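Local coordinates for protein guanidinopropionase (Pseudomonas aeruginosa, PDB 3NIQ) that catalyses the manganese-dependent hydrolysis of 3-guanidinopropanoate to beta-alanine and urea, working as a homohexamer of the arginase (ureohydrolase) family, at residues P92-P95 against I96-L99; N154-Y157 against F158-P162; P168-R171 against A172-G176; P288-G292 against G293-L297. All blocks are in the same frame, centred on the assembly; numbering follows the deposited sequence.

Contact 1 (P92-P95 against I96-L99)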
loop_
_atom_site.group_PDB
_atom_site.type_symbol
_atom_site.label_atom_id
_atom_site.label_comp_id
_atom_site.label_asym_id
_atom_site.label_seq_id
_atom_site.Cartn_x
_atom_site.Cartn_y
_atom_site.Cartn_z
ATOM N N PRO A 92 29.237 -10.655 6.537
ATOM C CA PRO A 92 28.684 -11.313 7.719
ATOM C C PRO A 92 28.142 -10.262 8.698
ATOM O O PRO A 92 28.772 -9.227 8.904
ATOM C CB PRO A 92 29.897 -12.074 8.307
ATOM C CG PRO A 92 31.105 -11.378 7.730
ATOM C CD PRO A 92 30.679 -10.912 6.377
ATOM N N VAL A 93 26.972 -10.525 9.265
ATOM C CA VAL A 93 26.276 -9.575 10.113
ATOM C C VAL A 93 25.655 -10.322 11.309
ATOM O O VAL A 93 25.332 -11.500 11.196
ATOM C CB VAL A 93 25.176 -8.843 9.278
ATOM C CG1 VAL A 93 24.172 -8.161 10.157
ATOM C CG2 VAL A 93 25.811 -7.834 8.299
ATOM N N ASN A 94 25.497 -9.627 12.437
ATOM C CA ASN A 94 24.831 -10.151 13.636
ATOM C C ASN A 94 23.780 -9.131 14.105
ATOM O O ASN A 94 24.119 -8.098 14.698
ATOM C CB ASN A 94 25.853 -10.415 14.747
ATOM C CG ASN A 94 25.216 -10.949 16.044
ATOM O OD1 ASN A 94 23.998 -10.891 16.261
ATOM N ND2 ASN A 94 26.059 -11.451 16.919
ATOM N N PRO A 95 22.498 -9.418 13.835
ATOM C CA PRO A 95 21.412 -8.460 14.125
ATOM C C PRO A 95 21.188 -8.184 15.621
ATOM O O PRO A 95 20.499 -7.217 15.976
ATOM C CB PRO A 95 20.180 -9.126 13.518
ATOM C CG PRO A 95 20.515 -10.626 13.527
ATOM C CD PRO A 95 22.002 -10.676 13.234
ATOM N N ILE A 96 21.768 -9.023 16.473
ATOM C CA ILE A 96 21.573 -8.942 17.918
ATOM C C ILE A 96 22.693 -8.189 18.640
ATOM O O ILE A 96 22.475 -7.613 19.708
ATOM C CB ILE A 96 21.441 -10.373 18.530
ATOM C CG1 ILE A 96 20.247 -11.101 17.917
ATOM C CG2 ILE A 96 21.316 -10.333 20.071
ATOM C CD1 ILE A 96 18.910 -10.311 17.993
ATOM N N ASP A 97 23.881 -8.195 18.048
ATOM C CA ASP A 97 25.104 -7.741 18.711
ATOM C C ASP A 97 25.859 -6.804 17.782
ATOM O O ASP A 97 26.506 -7.247 16.826
ATOM C CB ASP A 97 25.976 -8.965 19.047
ATOM C CG ASP A 97 27.249 -8.605 19.801
ATOM O OD1 ASP A 97 27.667 -7.417 19.805
ATOM O OD2 ASP A 97 27.842 -9.531 20.397
ATOM N N LEU A 98 25.762 -5.519 18.078
ATOM C CA LEU A 98 26.298 -4.443 17.272
ATOM C C LEU A 98 27.826 -4.513 17.173
ATOM O O LEU A 98 28.396 -4.393 16.087
ATOM C CB LEU A 98 25.857 -3.117 17.892
ATOM C CG LEU A 98 26.150 -1.786 17.202
ATOM C CD1 LEU A 98 25.252 -0.706 17.802
ATOM C CD2 LEU A 98 27.601 -1.378 17.388
ATOM N N LEU A 99 28.473 -4.726 18.314
ATOM C CA LEU A 99 29.935 -4.785 18.368
ATOM C C LEU A 99 30.467 -5.994 17.618
ATOM O O LEU A 99 31.467 -5.905 16.904
ATOM C CB LEU A 99 30.429 -4.780 19.813
ATOM C CG LEU A 99 30.209 -3.526 20.669
ATOM C CD1 LEU A 99 30.914 -3.702 22.015
ATOM C CD2 LEU A 99 30.678 -2.225 19.999
#

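Contact 2 (N154-Y157 against F158-P162)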
loop_
_atom_site.group_PDB
_atom_site.type_symbol
_atom_site.label_atom_id
_atom_site.label_comp_id
_atom_site.label_asym_id
_atom_site.label_seq_id
_atom_site.Cartn_x
_atom_site.Cartn_y
_atom_site.Cartn_z
ATOM N N ASN A 154 27.795 12.840 14.810
ATOM C CA ASN A 154 27.439 12.929 16.226
ATOM C C ASN A 154 28.437 12.175 17.081
ATOM O O ASN A 154 29.241 11.401 16.566
ATOM C CB ASN A 154 26.021 12.429 16.476
ATOM C CG ASN A 154 24.981 13.330 15.860
ATOM O OD1 ASN A 154 25.179 14.536 15.739
ATOM N ND2 ASN A 154 23.874 12.749 15.448
ATOM N N ASP A 155 28.404 12.435 18.383
ATOM C CA ASP A 155 29.373 11.868 19.305
ATOM C C ASP A 155 28.796 10.630 20.007
ATOM O O ASP A 155 29.249 9.504 19.771
ATOM C CB ASP A 155 29.852 12.953 20.305
ATOM C CG ASP A 155 30.983 12.466 21.231
ATOM O OD1 ASP A 155 31.776 11.591 20.833
ATOM O OD2 ASP A 155 31.082 12.979 22.366
ATOM N N ARG A 156 27.795 10.832 20.860
ATOM C CA ARG A 156 27.225 9.731 21.648
ATOM C C ARG A 156 25.704 9.737 21.567
ATOM O O ARG A 156 25.108 10.793 21.366
ATOM C CB ARG A 156 27.649 9.838 23.131
ATOM C CG ARG A 156 29.158 9.803 23.421
ATOM C CD ARG A 156 29.776 8.433 23.122
ATOM N NE ARG A 156 31.092 8.237 23.740
ATOM C CZ ARG A 156 32.265 8.434 23.134
ATOM N NH1 ARG A 156 32.331 8.860 21.878
ATOM N NH2 ARG A 156 33.389 8.208 23.791
ATOM N N TYR A 157 25.082 8.566 21.735
ATOM C CA TYR A 157 23.616 8.454 21.846
ATOM C C TYR A 157 23.223 7.697 23.113
ATOM O O TYR A 157 23.903 6.754 23.504
ATOM C CB TYR A 157 23.018 7.715 20.644
ATOM C CG TYR A 157 22.922 8.526 19.365
ATOM C CD1 TYR A 157 21.710 9.109 18.965
ATOM C CD2 TYR A 157 24.038 8.708 18.550
ATOM C CE1 TYR A 157 21.623 9.852 17.772
ATOM C CE2 TYR A 157 23.961 9.433 17.363
ATOM C CZ TYR A 157 22.765 9.998 16.980
ATOM O OH TYR A 157 22.727 10.707 15.806
ATOM N N PHE A 158 22.120 8.110 23.740
ATOM C CA PHE A 158 21.564 7.411 24.914
ATOM C C PHE A 158 22.662 6.962 25.886
ATOM O O PHE A 158 22.781 5.775 26.198
ATOM C CB PHE A 158 20.711 6.197 24.480
ATOM C CG PHE A 158 19.757 6.484 23.333
ATOM C CD1 PHE A 158 18.531 7.122 23.569
ATOM C CD2 PHE A 158 20.077 6.105 22.021
ATOM C CE1 PHE A 158 17.645 7.385 22.519
ATOM C CE2 PHE A 158 19.197 6.365 20.954
ATOM C CZ PHE A 158 17.986 7.003 21.195
ATOM N N GLY A 159 23.484 7.906 26.339
ATOM C CA GLY A 159 24.576 7.589 27.256
ATOM C C GLY A 159 25.935 7.570 26.576
ATOM O O GLY A 159 26.354 8.560 25.967
ATOM N N ASP A 160 26.627 6.438 26.674
ATOM C CA ASP A 160 27.976 6.337 26.119
ATOM C C ASP A 160 28.075 5.252 25.056
ATOM O O ASP A 160 28.889 4.327 25.152
ATOM C CB ASP A 160 29.011 6.170 27.238
ATOM C CG ASP A 160 29.302 7.486 27.958
ATOM O OD1 ASP A 160 29.411 8.534 27.273
ATOM O OD2 ASP A 160 29.415 7.478 29.207
ATOM N N ASN A 161 27.199 5.379 24.060
ATOM C CA ASN A 161 27.189 4.521 22.888
ATOM C C ASN A 161 27.766 5.312 21.711
ATOM O O ASN A 161 27.130 6.253 21.207
ATOM C CB ASN A 161 25.765 4.034 22.602
ATOM C CG ASN A 161 25.184 3.241 23.760
ATOM O OD1 ASN A 161 25.544 2.091 23.968
ATOM N ND2 ASN A 161 24.281 3.858 24.516
ATOM N N PRO A 162 28.995 4.971 21.299
ATOM C CA PRO A 162 29.681 5.781 20.297
ATOM C C PRO A 162 29.417 5.323 18.861
ATOM O O PRO A 162 29.943 5.922 17.920
ATOM C CB PRO A 162 31.164 5.583 20.655
ATOM C CG PRO A 162 31.235 4.230 21.262
ATOM C CD PRO A 162 29.874 3.934 21.879
#

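Contact 3 (P168-R171 against A172-G176)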
loop_
_atom_site.group_PDB
_atom_site.type_symbol
_atom_site.label_atom_id
_atom_site.label_comp_id
_atom_site.label_asym_id
_atom_site.label_seq_id
_atom_site.Cartn_x
_atom_site.Cartn_y
_atom_site.Cartn_z
ATOM N N PRO A 168 29.154 7.632 12.355
ATOM C CA PRO A 168 30.283 6.901 11.749
ATOM C C PRO A 168 31.451 7.786 11.287
ATOM O O PRO A 168 32.610 7.368 11.370
ATOM C CB PRO A 168 29.640 6.191 10.563
ATOM C CG PRO A 168 28.473 7.074 10.176
ATOM C CD PRO A 168 27.945 7.572 11.509
ATOM N N PHE A 169 31.168 8.974 10.771
ATOM C CA PHE A 169 32.243 9.774 10.205
ATOM C C PHE A 169 33.019 10.525 11.267
ATOM O O PHE A 169 34.175 10.897 11.044
ATOM C CB PHE A 169 31.712 10.662 9.070
ATOM C CG PHE A 169 31.156 9.855 7.949
ATOM C CD1 PHE A 169 29.828 9.995 7.551
ATOM C CD2 PHE A 169 31.941 8.856 7.361
ATOM C CE1 PHE A 169 29.298 9.177 6.543
ATOM C CE2 PHE A 169 31.428 8.036 6.368
ATOM C CZ PHE A 169 30.089 8.196 5.953
ATOM N N ARG A 170 32.405 10.709 12.433
ATOM C CA ARG A 170 33.133 11.244 13.568
ATOM C C ARG A 170 34.142 10.205 14.028
ATOM O O ARG A 170 35.328 10.506 14.178
ATOM C CB ARG A 170 32.190 11.617 14.705
ATOM C CG ARG A 170 32.948 12.097 15.958
ATOM C CD ARG A 170 32.030 12.920 16.828
ATOM N NE ARG A 170 32.755 13.581 17.895
ATOM C CZ ARG A 170 32.445 14.789 18.357
ATOM N NH1 ARG A 170 31.418 15.473 17.840
ATOM N NH2 ARG A 170 33.167 15.300 19.325
ATOM N N ARG A 171 33.661 8.980 14.236
ATOM C CA ARG A 171 34.529 7.841 14.537
ATOM C C ARG A 171 35.639 7.686 13.521
ATOM O O ARG A 171 36.793 7.500 13.903
ATOM C CB ARG A 171 33.738 6.539 14.580
ATOM C CG ARG A 171 32.740 6.459 15.699
ATOM C CD ARG A 171 33.418 6.591 17.073
ATOM N NE ARG A 171 32.397 7.138 17.934
ATOM C CZ ARG A 171 32.320 8.405 18.310
ATOM N NH1 ARG A 171 33.264 9.270 17.990
ATOM N NH2 ARG A 171 31.299 8.783 19.036
ATOM N N ALA A 172 35.293 7.773 12.233
ATOM C CA ALA A 172 36.285 7.582 11.159
ATOM C C ALA A 172 37.420 8.611 11.222
ATOM O O ALA A 172 38.576 8.275 10.994
ATOM C CB ALA A 172 35.623 7.653 9.824
ATOM N N ILE A 173 37.064 9.857 11.504
ATOM C CA ILE A 173 38.034 10.953 11.641
ATOM C C ILE A 173 38.901 10.750 12.901
ATOM O O ILE A 173 40.112 10.806 12.825
ATOM C CB ILE A 173 37.305 12.322 11.629
ATOM C CG1 ILE A 173 36.723 12.568 10.233
ATOM C CG2 ILE A 173 38.260 13.475 12.069
ATOM C CD1 ILE A 173 35.741 13.715 10.138
ATOM N N GLU A 174 38.270 10.438 14.032
ATOM C CA GLU A 174 38.993 10.167 15.278
ATOM C C GLU A 174 39.972 9.007 15.109
ATOM O O GLU A 174 41.094 9.054 15.622
ATOM C CB GLU A 174 38.012 9.828 16.402
ATOM C CG GLU A 174 37.267 10.981 16.965
ATOM C CD GLU A 174 36.227 10.548 18.009
ATOM O OE1 GLU A 174 35.997 9.331 18.182
ATOM O OE2 GLU A 174 35.630 11.431 18.654
ATOM N N GLU A 175 39.553 7.976 14.375
ATOM C CA GLU A 175 40.399 6.809 14.143
ATOM C C GLU A 175 41.456 7.040 13.060
ATOM O O GLU A 175 42.255 6.163 12.792
ATOM C CB GLU A 175 39.546 5.558 13.825
ATOM C CG GLU A 175 38.700 5.098 15.031
ATOM C CD GLU A 175 37.664 4.024 14.710
ATOM O OE1 GLU A 175 37.851 3.211 13.762
ATOM O OE2 GLU A 175 36.647 3.982 15.429
ATOM N N GLY A 176 41.458 8.213 12.436
ATOM C CA GLY A 176 42.478 8.522 11.413
ATOM C C GLY A 176 42.224 7.875 10.047
ATOM O O GLY A 176 43.140 7.776 9.221
#

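Contact 4 (P288-G292 against G293-L297)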
loop_
_atom_site.group_PDB
_atom_site.type_symbol
_atom_site.label_atom_id
_atom_site.label_comp_id
_atom_site.label_asym_id
_atom_site.label_seq_id
_atom_site.Cartn_x
_atom_site.Cartn_y
_atom_site.Cartn_z
ATOM N N PRO A 288 10.901 -1.794 4.330
ATOM C CA PRO A 288 9.610 -1.697 5.028
ATOM C C PRO A 288 8.952 -0.317 4.920
ATOM O O PRO A 288 7.759 -0.204 5.129
ATOM C CB PRO A 288 9.974 -1.999 6.489
ATOM C CG PRO A 288 11.210 -2.811 6.411
ATOM C CD PRO A 288 11.980 -2.194 5.259
ATOM N N PHE A 289 9.715 0.725 4.598
ATOM C CA PHE A 289 9.098 2.036 4.405
ATOM C C PHE A 289 9.064 2.447 2.952
ATOM O O PHE A 289 8.741 3.601 2.631
ATOM C CB PHE A 289 9.807 3.083 5.273
ATOM C CG PHE A 289 9.712 2.773 6.739
ATOM C CD1 PHE A 289 8.593 3.152 7.466
ATOM C CD2 PHE A 289 10.701 2.016 7.367
ATOM C CE1 PHE A 289 8.498 2.833 8.822
ATOM C CE2 PHE A 289 10.610 1.693 8.709
ATOM C CZ PHE A 289 9.525 2.105 9.432
ATOM N N ASP A 290 9.403 1.514 2.069
ATOM C CA ASP A 290 9.497 1.828 0.631
ATOM C C ASP A 290 8.128 1.682 -0.021
ATOM O O ASP A 290 7.225 1.049 0.548
ATOM C CB ASP A 290 10.536 0.934 -0.035
ATOM C CG ASP A 290 11.012 1.457 -1.398
ATOM O OD1 ASP A 290 10.672 2.586 -1.798
ATOM O OD2 ASP A 290 11.715 0.700 -2.105
ATOM N N VAL A 291 7.973 2.255 -1.214
ATOM C CA VAL A 291 6.687 2.216 -1.912
ATOM C C VAL A 291 6.884 1.600 -3.286
ATOM O O VAL A 291 7.493 2.224 -4.168
ATOM C CB VAL A 291 6.085 3.637 -2.064
ATOM C CG1 VAL A 291 4.777 3.579 -2.820
ATOM C CG2 VAL A 291 5.889 4.301 -0.686
ATOM N N GLY A 292 6.380 0.379 -3.457
ATOM C CA GLY A 292 6.522 -0.363 -4.720
ATOM C C GLY A 292 7.968 -0.428 -5.188
ATOM O O GLY A 292 8.245 -0.336 -6.385
ATOM N N GLY A 293 8.896 -0.556 -4.237
ATOM C CA GLY A 293 10.323 -0.647 -4.549
ATOM C C GLY A 293 10.959 0.598 -5.176
ATOM O O GLY A 293 12.011 0.496 -5.786
ATOM N N ALA A 294 10.330 1.764 -5.036
ATOM C CA ALA A 294 10.865 3.009 -5.618
ATOM C C ALA A 294 12.298 3.283 -5.189
ATOM O O ALA A 294 13.143 3.636 -6.017
ATOM C CB ALA A 294 9.966 4.244 -5.258
ATOM N N THR A 295 12.565 3.120 -3.893
ATOM C CA THR A 295 13.847 3.509 -3.293
ATOM C C THR A 295 14.913 2.456 -3.626
ATOM O O THR A 295 16.101 2.776 -3.863
ATOM C CB THR A 295 13.700 3.712 -1.750
ATOM O OG1 THR A 295 12.534 4.516 -1.471
ATOM C CG2 THR A 295 14.929 4.435 -1.145
ATOM N N ALA A 296 14.486 1.200 -3.630
ATOM C CA ALA A 296 15.310 0.095 -4.133
ATOM C C ALA A 296 15.816 0.375 -5.551
ATOM O O ALA A 296 17.002 0.168 -5.850
ATOM C CB ALA A 296 14.518 -1.222 -4.097
ATOM N N LEU A 297 14.924 0.835 -6.418
ATOM C CA LEU A 297 15.320 1.190 -7.790
ATOM C C LEU A 297 16.245 2.408 -7.826
ATOM O O LEU A 297 17.241 2.425 -8.561
ATOM C CB LEU A 297 14.095 1.403 -8.690
ATOM C CG LEU A 297 14.427 1.820 -10.131
ATOM C CD1 LEU A 297 15.207 0.721 -10.843
ATOM C CD2 LEU A 297 13.174 2.201 -10.903
#

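Contact 1 (P92-P95 against I96-L99)
Asn94 reaches forward with its side-chain amide into the turn that leads to helix 98-114, and its OD1 collects backbone N-H groups from Ile96 and Asp97. The firmer bond runs from Ile96 N to Asn94 OD1 at 2.9 Å. Its donor is tilted 31° from the carbonyl plane. Asp97 N is shared more loosely: it reaches Asn94 OD1 at 3.2 Å and the backbone Asn94 O at 3.4 Å, both weak bonds. The first torsion of Asn94 (chi1 179°) sets the amide beside its own carbonyl carbon, facing the residues that follow. A side-chain oxygen bonded to the amide two residues on, with Pro95 between, is an Asx-Pro turn, here placed immediately before a helix. Asp97 takes the N-cap position of that helix, and its OD1 bonds to Asp100 N. Van der Waals contacts fill in the turn. Asn94 ND2 lies 3.3 Å from Asp97 CB, while the amide and carboxylate planes stand 63° apart; the ND2 itself is bonded to Asp100 OD2. The side chains of Pro95 and Ile96 approach each other loosely, with Pro95 CG 4.4 Å from Ile96 CG1. Packing with a second subunit covers the turn, where Asn94 and Asp97 lie on Asn161 of that subunit and Pro95 on its Phe158.

Contact 2 (N154-Y157 against F158-P162)
Tyr157 and Asn161 pin this loop together with two bonds. Tyr157 N donates to Asn161 O at 3.1 Å, and Asn161 ND2 returns a bond to Tyr157 O, also 3.1 Å, nearly straight at 164° and within the plane of the Asn161 amide. Between them the chain reverses through Phe158, Gly159 and Asp160; the backbone angles of Gly159 would jam a side chain against the preceding carbonyl. On this tight side Tyr157 CB sits 3.6 Å from Phe158 CD2, and Arg156 CA-H points at Asn161 O. Phe158 also packs on Asn94 of a second subunit.

The exposed side is looser. Bent at its second torsion (chi2 -68°), Arg156 brings one face of its guanidinium over Pro162, NH1 lying 3.7 Å from CB. The same group bridges two acids: NH1 pairs with Asp155 OD1 at 3.0 Å, whereas NE meets Asp160 OD1 only at a long 3.9 Å, its plane nearly perpendicular to that carboxylate.

Tyr157 reaches inward to about 6 Å, side chain to side chain, from the manganese ligand Asp152. The loop runs from strand 142-147 toward helix 168-174, and Pro162 O is bonded to Arg171 of that helix.

Contact 3 (P168-R171 against A172-G176)
Two guanidinium groups, of Arg170 and Arg171, meet the single carboxylate of Glu174 in different ways. Glu174 OE2 lies at the edge of the Arg170 guanidinium, in its plane, but the pair is long, 3.7 Å to NE, and the carboxylate stands almost upright to that plane at 87°. Arg171 instead runs beside Glu174, their flat groups only 18° from parallel, and NH1 comes to 2.7 Å from Glu174 OE1; the salt bridge is short, though its hydrogen bond is weak at 119°. A bend at the second torsion of Arg171 sets its guanidinium above the helix, where the extended Glu174 leans back to meet NH1. On the Phe169 ring, Pro168 CG rests over one face, 4.1 Å above the plane and shifted toward the rim.

Backbone bonds four residues apart hold the helix beneath these groups, among them Ala172 N to Pro168 O at 2.8 Å and Glu174 N to Arg170 O at 2.9 Å. The helix then ends in a Schellman motif: Gly176, with positive phi, sends its N back to Ile173 O at 2.9 Å. Glu175, one residue earlier, turns to a salt bridge with Arg134.

At the inner end the Phe169 ring meets the manganese ligand His126 edge-to-face, bringing the Phe169 side chain to about 6 Å from a manganese ion. Helix 168-174 is wedged between several elements. Arg171, Ala172 and Glu175 pack on helix 129-136, Ile173 on helix 199-204, and strand 178-179 covers Phe169 and Ala172 through Leu178.

Contact 4 (P288-G292 against G293-L297)
Asp290 extends CG away from its own N (chi1 -162°) and so swings its carboxylate onto the first turn of helix 294-317, while Thr295 sets OG1 opposite its own carbonyl carbon (chi1 -47°), facing that carboxylate. The two oxygens divide the work. OD1 of Asp290 takes Thr295 OG1 at 2.7 Å from well above the carboxylate plane and Thr295 N at 2.9 Å on the syn side; Val291 N adds a third bond to it at 2.8 Å. OD2 accepts Ala296 N at 3.2 Å, straight at the hydrogen but coming from above the carboxylate plane, and has a weaker bond from Thr295 N. So many donors fix the rotation of the carboxylate, and the N-terminal end of the helix would probably stabilise its negative charge.

The chain between the acid and its amides turns tightly. Val291 to Ala294 form a type I' beta turn closed by Ala294 N to Val291 O at 3.0 Å, and its two central residues, Gly292 and Gly293, both have the positive phi that this turn requires. Gly293 is the N-cap residue, and its CA lies 3.1 Å from Asp290 OD2.

Thr295 OG1 is also bonded to Gly251 N, tying the helix start to another loop, and Val291 meets Val291 of two neighbouring subunits. The segment follows strand 277-283, and Ala296 and Leu297 pack on helix 57-64.

How the contacts relate
Along the chain the four contacts follow in series, all on connections around the eight-stranded parallel sheet of the arginase fold. Contact 1 lies between strand 85-90 and helix 98-114, contacts 2 and 3 after strand 142-147, and contact 4 between strand 277-283 and the last helix. Contacts 2 and 3, with centres about 14 Å apart, touch directly, Arg171 joining the loop to helix 168-174. Contact 4 lies beyond the centre of the chain from contact 3, their centres about 31 Å apart. Within one chain contacts 1 and 2 stay about 6 Å apart at their nearest atoms, yet across the subunit boundary each packs on the other's counterpart, linking turn and loop in the hexamer.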